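Local coordinates for protein putative (Helicobacter pylori J99, PDB 4R7K) that is of unknown function but belongs to the SRPBCC superfamily, many of whose members bind hydrophobic ligands in a deep pocket, at residues F103-E111 with L121-A129. Numbering follows the deposited sequence.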
# COMPACT_ATOMS: atom_id res chain seq x y z
N PHE A 103 5.67 12.30 -12.81
CA PHE A 103 5.83 12.39 -14.28
C PHE A 103 4.74 13.23 -14.96
O PHE A 103 3.60 13.30 -14.48
CB PHE A 103 6.06 11.03 -14.98
CG PHE A 103 5.00 9.98 -14.71
CD1 PHE A 103 3.70 10.12 -15.20
CD2 PHE A 103 5.34 8.80 -14.04
CE1 PHE A 103 2.74 9.14 -14.96
CE2 PHE A 103 4.39 7.81 -13.81
CZ PHE A 103 3.09 7.98 -14.27
N LEU A 104 5.14 13.86 -16.06
CA LEU A 104 4.25 14.72 -16.83
C LEU A 104 3.37 13.89 -17.77
O LEU A 104 3.86 13.03 -18.53
CB LEU A 104 5.05 15.74 -17.63
CG LEU A 104 6.20 16.42 -16.86
CD1 LEU A 104 6.85 17.50 -17.72
CD2 LEU A 104 5.76 17.02 -15.54
N VAL A 105 2.08 14.16 -17.72
CA VAL A 105 1.12 13.46 -18.54
C VAL A 105 0.42 14.48 -19.41
O VAL A 105 -0.11 15.48 -18.87
CB VAL A 105 0.06 12.73 -17.67
CG1 VAL A 105 -0.98 12.02 -18.55
CG2 VAL A 105 0.74 11.75 -16.72
N GLU A 106 0.50 14.28 -20.73
CA GLU A 106 -0.21 15.10 -21.70
C GLU A 106 -1.58 14.46 -21.82
O GLU A 106 -1.69 13.24 -21.74
CB GLU A 106 0.50 15.08 -23.06
CG GLU A 106 1.88 15.72 -23.07
CD GLU A 106 1.81 17.22 -22.85
OE1 GLU A 106 0.78 17.83 -23.19
OE2 GLU A 106 2.79 17.79 -22.33
N ALA A 107 -2.64 15.25 -21.99
CA ALA A 107 -3.98 14.64 -22.04
C ALA A 107 -4.96 15.43 -22.86
O ALA A 107 -4.75 16.61 -23.15
CB ALA A 107 -4.52 14.49 -20.63
N GLU A 108 -6.05 14.75 -23.23
CA GLU A 108 -7.12 15.36 -23.99
C GLU A 108 -8.44 14.70 -23.62
O GLU A 108 -8.57 13.49 -23.65
CB GLU A 108 -6.86 15.26 -25.50
CG GLU A 108 -7.96 15.88 -26.34
CD GLU A 108 -7.56 16.11 -27.80
OE1 GLU A 108 -6.52 16.75 -28.05
OE2 GLU A 108 -8.32 15.71 -28.69
N VAL A 109 -9.41 15.51 -23.22
CA VAL A 109 -10.73 14.99 -22.85
C VAL A 109 -11.40 14.44 -24.10
O VAL A 109 -11.43 15.11 -25.13
CB VAL A 109 -11.61 16.06 -22.19
CG1 VAL A 109 -12.96 15.50 -21.78
CG2 VAL A 109 -10.90 16.61 -20.98
N GLU A 110 -11.85 13.18 -24.01
CA GLU A 110 -12.51 12.50 -25.11
C GLU A 110 -14.01 12.23 -24.84
O GLU A 110 -14.75 11.83 -25.74
CB GLU A 110 -11.76 11.20 -25.47
CG GLU A 110 -10.38 11.46 -26.12
CD GLU A 110 -9.82 10.30 -26.91
OE1 GLU A 110 -10.27 9.14 -26.74
OE2 GLU A 110 -8.91 10.53 -27.73
N GLU A 111 -14.45 12.46 -23.61
CA GLU A 111 -15.84 12.24 -23.26
C GLU A 111 -16.25 13.18 -22.19
O GLU A 111 -15.58 13.28 -21.16
CB GLU A 111 -16.08 10.80 -22.76
CG GLU A 111 -17.51 10.56 -22.31
CD GLU A 111 -17.66 9.26 -21.55
OE1 GLU A 111 -16.84 9.07 -20.62
OE2 GLU A 111 -18.61 8.48 -21.87
N LEU A 121 -17.04 11.41 -17.71
CA LEU A 121 -15.89 12.21 -18.09
C LEU A 121 -14.71 11.28 -18.34
O LEU A 121 -14.49 10.35 -17.59
CB LEU A 121 -15.53 13.18 -16.96
CG LEU A 121 -14.19 13.93 -17.09
CD1 LEU A 121 -14.31 14.95 -18.20
CD2 LEU A 121 -13.90 14.65 -15.78
N ALA A 122 -14.01 11.47 -19.45
CA ALA A 122 -12.83 10.66 -19.71
C ALA A 122 -11.81 11.42 -20.52
O ALA A 122 -12.16 12.28 -21.33
CB ALA A 122 -13.21 9.36 -20.43
N TRP A 123 -10.53 11.12 -20.27
CA TRP A 123 -9.44 11.66 -21.06
C TRP A 123 -8.46 10.59 -21.47
O TRP A 123 -8.25 9.56 -20.76
CB TRP A 123 -8.70 12.76 -20.32
CG TRP A 123 -8.03 12.36 -19.02
CD1 TRP A 123 -6.84 11.73 -18.87
CD2 TRP A 123 -8.49 12.67 -17.71
NE1 TRP A 123 -6.55 11.58 -17.56
CE2 TRP A 123 -7.54 12.17 -16.81
CE3 TRP A 123 -9.62 13.32 -17.21
CZ2 TRP A 123 -7.70 12.25 -15.42
CZ3 TRP A 123 -9.78 13.42 -15.83
CH2 TRP A 123 -8.81 12.90 -14.95
N ARG A 124 -7.84 10.82 -22.64
CA ARG A 124 -6.76 10.00 -23.12
C ARG A 124 -5.52 10.71 -22.63
O ARG A 124 -5.44 11.94 -22.66
CB ARG A 124 -6.79 9.88 -24.64
CG ARG A 124 -5.73 8.92 -25.20
CD ARG A 124 -5.91 8.69 -26.69
NE ARG A 124 -5.90 9.95 -27.43
CZ ARG A 124 -4.82 10.53 -27.93
NH1 ARG A 124 -4.93 11.69 -28.57
NH2 ARG A 124 -3.62 9.98 -27.80
N GLY A 125 -4.56 9.95 -22.14
CA GLY A 125 -3.32 10.52 -21.63
C GLY A 125 -2.15 9.79 -22.24
O GLY A 125 -2.28 8.63 -22.62
N TRP A 126 -1.01 10.47 -22.34
CA TRP A 126 0.18 9.89 -22.91
C TRP A 126 1.41 10.64 -22.45
O TRP A 126 1.33 11.77 -21.91
CB TRP A 126 0.12 9.94 -24.45
CG TRP A 126 0.03 11.36 -25.06
CD1 TRP A 126 1.06 12.11 -25.53
CD2 TRP A 126 -1.16 12.12 -25.28
NE1 TRP A 126 0.58 13.32 -26.01
CE2 TRP A 126 -0.78 13.34 -25.86
CE3 TRP A 126 -2.51 11.89 -25.00
CZ2 TRP A 126 -1.71 14.33 -26.18
CZ3 TRP A 126 -3.43 12.87 -25.33
CH2 TRP A 126 -3.02 14.08 -25.91
N ASN A 127 2.56 10.01 -22.63
CA ASN A 127 3.83 10.67 -22.34
C ASN A 127 4.51 10.94 -23.66
O ASN A 127 4.06 10.46 -24.70
CB ASN A 127 4.71 9.84 -21.39
CG ASN A 127 5.04 8.46 -21.93
OD1 ASN A 127 4.86 8.18 -23.11
ND2 ASN A 127 5.54 7.58 -21.05
N GLU A 128 5.59 11.71 -23.61
CA GLU A 128 6.36 12.10 -24.80
C GLU A 128 7.50 11.12 -25.10
O GLU A 128 8.39 11.42 -25.89
CB GLU A 128 6.98 13.49 -24.58
CG GLU A 128 6.06 14.61 -24.08
CD GLU A 128 5.06 15.08 -25.12
OE1 GLU A 128 4.41 14.22 -25.76
OE2 GLU A 128 4.89 16.31 -25.28
N ALA A 129 7.51 9.96 -24.44
CA ALA A 129 8.60 9.00 -24.60
C ALA A 129 8.47 8.16 -25.87
O ALA A 129 7.44 8.15 -26.53
CB ALA A 129 8.69 8.11 -23.37
O HOH W 1 -7.43 12.91 -28.15
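Strands 106-111 and 121-126 are the two arms of an antiparallel beta hairpin, which carries a classic beta bulge where E110 and E111 both face A122: A122 O accepts E110 N at 2.8 Å and, from the same face of its carbonyl plane, E111 N at 3.2 Å. A122 N gives back a bond to E111 O, and regular pairs follow at E108-R124 and E106-W126. W126 has its CG wedged between the backbone N and the carbonyl carbon (chi1 61°), which lays the indole across the neighbouring strand; E106 CB packs over one face, 3.7 Å from the centroid of the five-membered ring, and the glutamate chain, bent at chi2, still carries OE1 to a salt bridge with R95. R124, bent at chi3, gives NE to E110 OE2 (3.1 Å), in the guanidinium plane but from above the carboxylate; a water bridges NH1 and the same oxygen, and W126 CZ3 lies 3.6 Å above the guanidinium. The small A107 sets CB 4.0 Å from W123 CD1 on the other sheet face, where W123 meets W70, F96, H139 and W141. Strand 136-146 flanks 118-126 and supplies E136 to R124 NH2, while T94, F96 and F98 hydrogen-bond by their backbones to V109, A107 and V105.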